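Local coordinates for uncharacterized protein (Bacteroides ovatus, PDB 4FXT) that is of unknown function but belongs to the DUF3823 family, pairing a transthyretin-like N-terminal domain with an E-set-like C-terminal domain, at residues E128-Y133 with L149-T154. Residues are numbered along the deposited sequence; the frame is centred on the assembly and turned at random.
Sequences ENVGIY and LKLGNT
I132 and L149 form an antiparallel hydrogen-bonded pair, with I132 N to L149 O at 3.0 Å and L149 N to I132 O at 2.9 Å. G131 and K150 follow as a non-hydrogen-bonded pair. L151 N donates to V130 O at 2.8 Å in a nearly straight bond (177°). Beyond it V130 N makes a weak bond to G152 O.

The N129 side chain ties G152 to strand 127-135. CG lies anti to the backbone N (chi1 -171°), and OD1 accepts the backbone N-H of G152 at 3.3 Å. The donor sits 22° from the carbonyl plane of the amide. ND2 bonds to the hydroxyl of Y191, so both ends of the amide are used. The K150 and N129 side chains cross at about a right angle, and K150 CB lies 3.5 Å from N129 OD1. Without the amide, as with an alanine here, the G152 N-H and the Y191 hydroxyl would probably lose these partners, and the segment after K150 would be less firmly tied to the strand.

The other face is apolar. I132 CD1 meets L151 CD1 at 3.5 Å and reaches L149 CD2 as well. V130 CG1 touches the same L151 methyl at 3.9 Å. This layer packs against A163 and I165 of strand 160-166 and I118 and F116 of strand 111-120. On the far side of strand 127-135, E128 and N129 both face K184 in a classic beta bulge.

The arrangement is a beta hairpin at the edge of a four-stranded antiparallel sheet, with its apolar face packed on strands 111-120 and 160-166, outside that sheet, consistent with the beta-sandwich of E-set domains.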
loop_
_atom_site.group_PDB
_atom_site.type_symbol
_atom_site.label_atom_id
_atom_site.label_comp_id
_atom_site.label_asym_id
_atom_site.label_seq_id
_atom_site.Cartn_x
_atom_site.Cartn_y
_atom_site.Cartn_z
ATOM N N GLU A 128 2.609 9.274 -12.764
ATOM C CA GLU A 128 4.047 9.594 -12.936
ATOM C C GLU A 128 4.828 8.392 -13.399
ATOM O O GLU A 128 5.699 8.525 -14.275
ATOM C CB GLU A 128 4.723 10.147 -11.677
ATOM C CG GLU A 128 4.307 11.552 -11.259
ATOM C CD GLU A 128 5.134 12.120 -10.113
ATOM O OE1 GLU A 128 6.031 11.391 -9.622
ATOM O OE2 GLU A 128 4.922 13.300 -9.734
ATOM N N ASN A 129 4.541 7.225 -12.798
ATOM C CA ASN A 129 5.242 5.976 -13.110
ATOM C C ASN A 129 4.494 4.779 -12.592
ATOM O O ASN A 129 3.744 4.868 -11.611
ATOM C CB ASN A 129 6.674 5.974 -12.492
ATOM C CG ASN A 129 7.546 4.830 -12.919
ATOM O OD1 ASN A 129 7.735 4.572 -14.113
ATOM N ND2 ASN A 129 8.165 4.168 -11.949
ATOM N N VAL A 130 4.745 3.643 -13.244
ATOM C CA VAL A 130 4.319 2.331 -12.806
ATOM C C VAL A 130 5.589 1.506 -12.688
ATOM O O VAL A 130 6.411 1.531 -13.597
ATOM C CB VAL A 130 3.246 1.695 -13.700
ATOM C CG1 VAL A 130 2.859 0.310 -13.179
ATOM C CG2 VAL A 130 2.026 2.606 -13.782
ATOM N N GLY A 131 5.756 0.821 -11.570
ATOM C CA GLY A 131 6.918 -0.020 -11.322
ATOM C C GLY A 131 6.612 -1.428 -10.854
ATOM O O GLY A 131 5.621 -1.651 -10.161
ATOM N N ILE A 132 7.446 -2.392 -11.276
ATOM C CA ILE A 132 7.448 -3.781 -10.820
ATOM C C ILE A 132 8.699 -3.930 -9.976
ATOM O O ILE A 132 9.775 -3.531 -10.419
ATOM C CB ILE A 132 7.327 -4.875 -11.922
ATOM C CG1 ILE A 132 6.081 -4.709 -12.811
ATOM C CG2 ILE A 132 7.378 -6.290 -11.332
ATOM C CD1 ILE A 132 6.374 -4.051 -13.976
ATOM N N TYR A 133 8.559 -4.459 -8.749
ATOM C CA TYR A 133 9.685 -4.600 -7.826
ATOM C C TYR A 133 9.846 -6.054 -7.391
ATOM O O TYR A 133 8.848 -6.758 -7.215
ATOM C CB TYR A 133 9.459 -3.690 -6.616
ATOM C CG TYR A 133 9.208 -2.249 -7.028
ATOM C CD1 TYR A 133 10.260 -1.419 -7.406
ATOM C CD2 TYR A 133 7.920 -1.722 -7.059
ATOM C CE1 TYR A 133 10.033 -0.118 -7.850
ATOM C CE2 TYR A 133 7.684 -0.414 -7.467
ATOM C CZ TYR A 133 8.746 0.385 -7.869
ATOM O OH TYR A 133 8.546 1.662 -8.336
ATOM N N LEU A 149 11.539 -2.259 -12.387
ATOM C CA LEU A 149 11.176 -2.042 -13.784
ATOM C C LEU A 149 10.263 -0.837 -13.839
ATOM O O LEU A 149 9.217 -0.864 -13.206
ATOM C CB LEU A 149 10.527 -3.306 -14.353
ATOM C CG LEU A 149 10.229 -3.308 -15.833
ATOM C CD1 LEU A 149 11.501 -3.123 -16.648
ATOM C CD2 LEU A 149 9.586 -4.606 -16.218
ATOM N N LYS A 150 10.702 0.263 -14.456
ATOM C CA LYS A 150 9.895 1.482 -14.562
ATOM C C LYS A 150 9.219 1.464 -15.939
ATOM O O LYS A 150 9.904 1.441 -16.959
ATOM C CB LYS A 150 10.754 2.727 -14.325
ATOM C CG LYS A 150 11.459 2.753 -12.959
ATOM C CD LYS A 150 12.402 3.961 -12.699
ATOM C CE LYS A 150 11.744 5.306 -12.503
ATOM N NZ LYS A 150 12.741 6.368 -12.187
ATOM N N LEU A 151 7.884 1.379 -15.972
ATOM C CA LEU A 151 7.102 1.218 -17.197
ATOM C C LEU A 151 6.624 2.562 -17.831
ATOM O O LEU A 151 6.040 2.560 -18.946
ATOM C CB LEU A 151 5.856 0.370 -16.871
ATOM C CG LEU A 151 6.057 -1.019 -16.277
ATOM C CD1 LEU A 151 4.758 -1.652 -15.985
ATOM C CD2 LEU A 151 6.815 -1.913 -17.213
ATOM N N GLY A 152 6.834 3.681 -17.121
ATOM C CA GLY A 152 6.381 4.978 -17.603
ATOM C C GLY A 152 5.024 5.331 -17.038
ATOM O O GLY A 152 4.606 4.757 -16.033
ATOM N N ASN A 153 4.323 6.268 -17.662
ATOM C CA ASN A 153 3.087 6.779 -17.124
ATOM C C ASN A 153 1.952 6.770 -18.122
ATOM O O ASN A 153 1.093 7.652 -18.038
ATOM C CB ASN A 153 3.344 8.209 -16.682
ATOM C CG ASN A 153 3.698 9.221 -17.771
ATOM O OD1 ASN A 153 3.971 8.902 -18.940
ATOM N ND2 ASN A 153 3.660 10.491 -17.404
ATOM N N THR A 154 1.942 5.812 -19.089
ATOM C CA THR A 154 0.881 5.710 -20.110
ATOM C C THR A 154 0.311 4.278 -20.105
ATOM O O THR A 154 -0.226 3.809 -21.110
ATOM C CB THR A 154 1.386 6.113 -21.509
ATOM O OG1 THR A 154 2.426 5.213 -21.907
ATOM C CG2 THR A 154 1.843 7.578 -21.595
#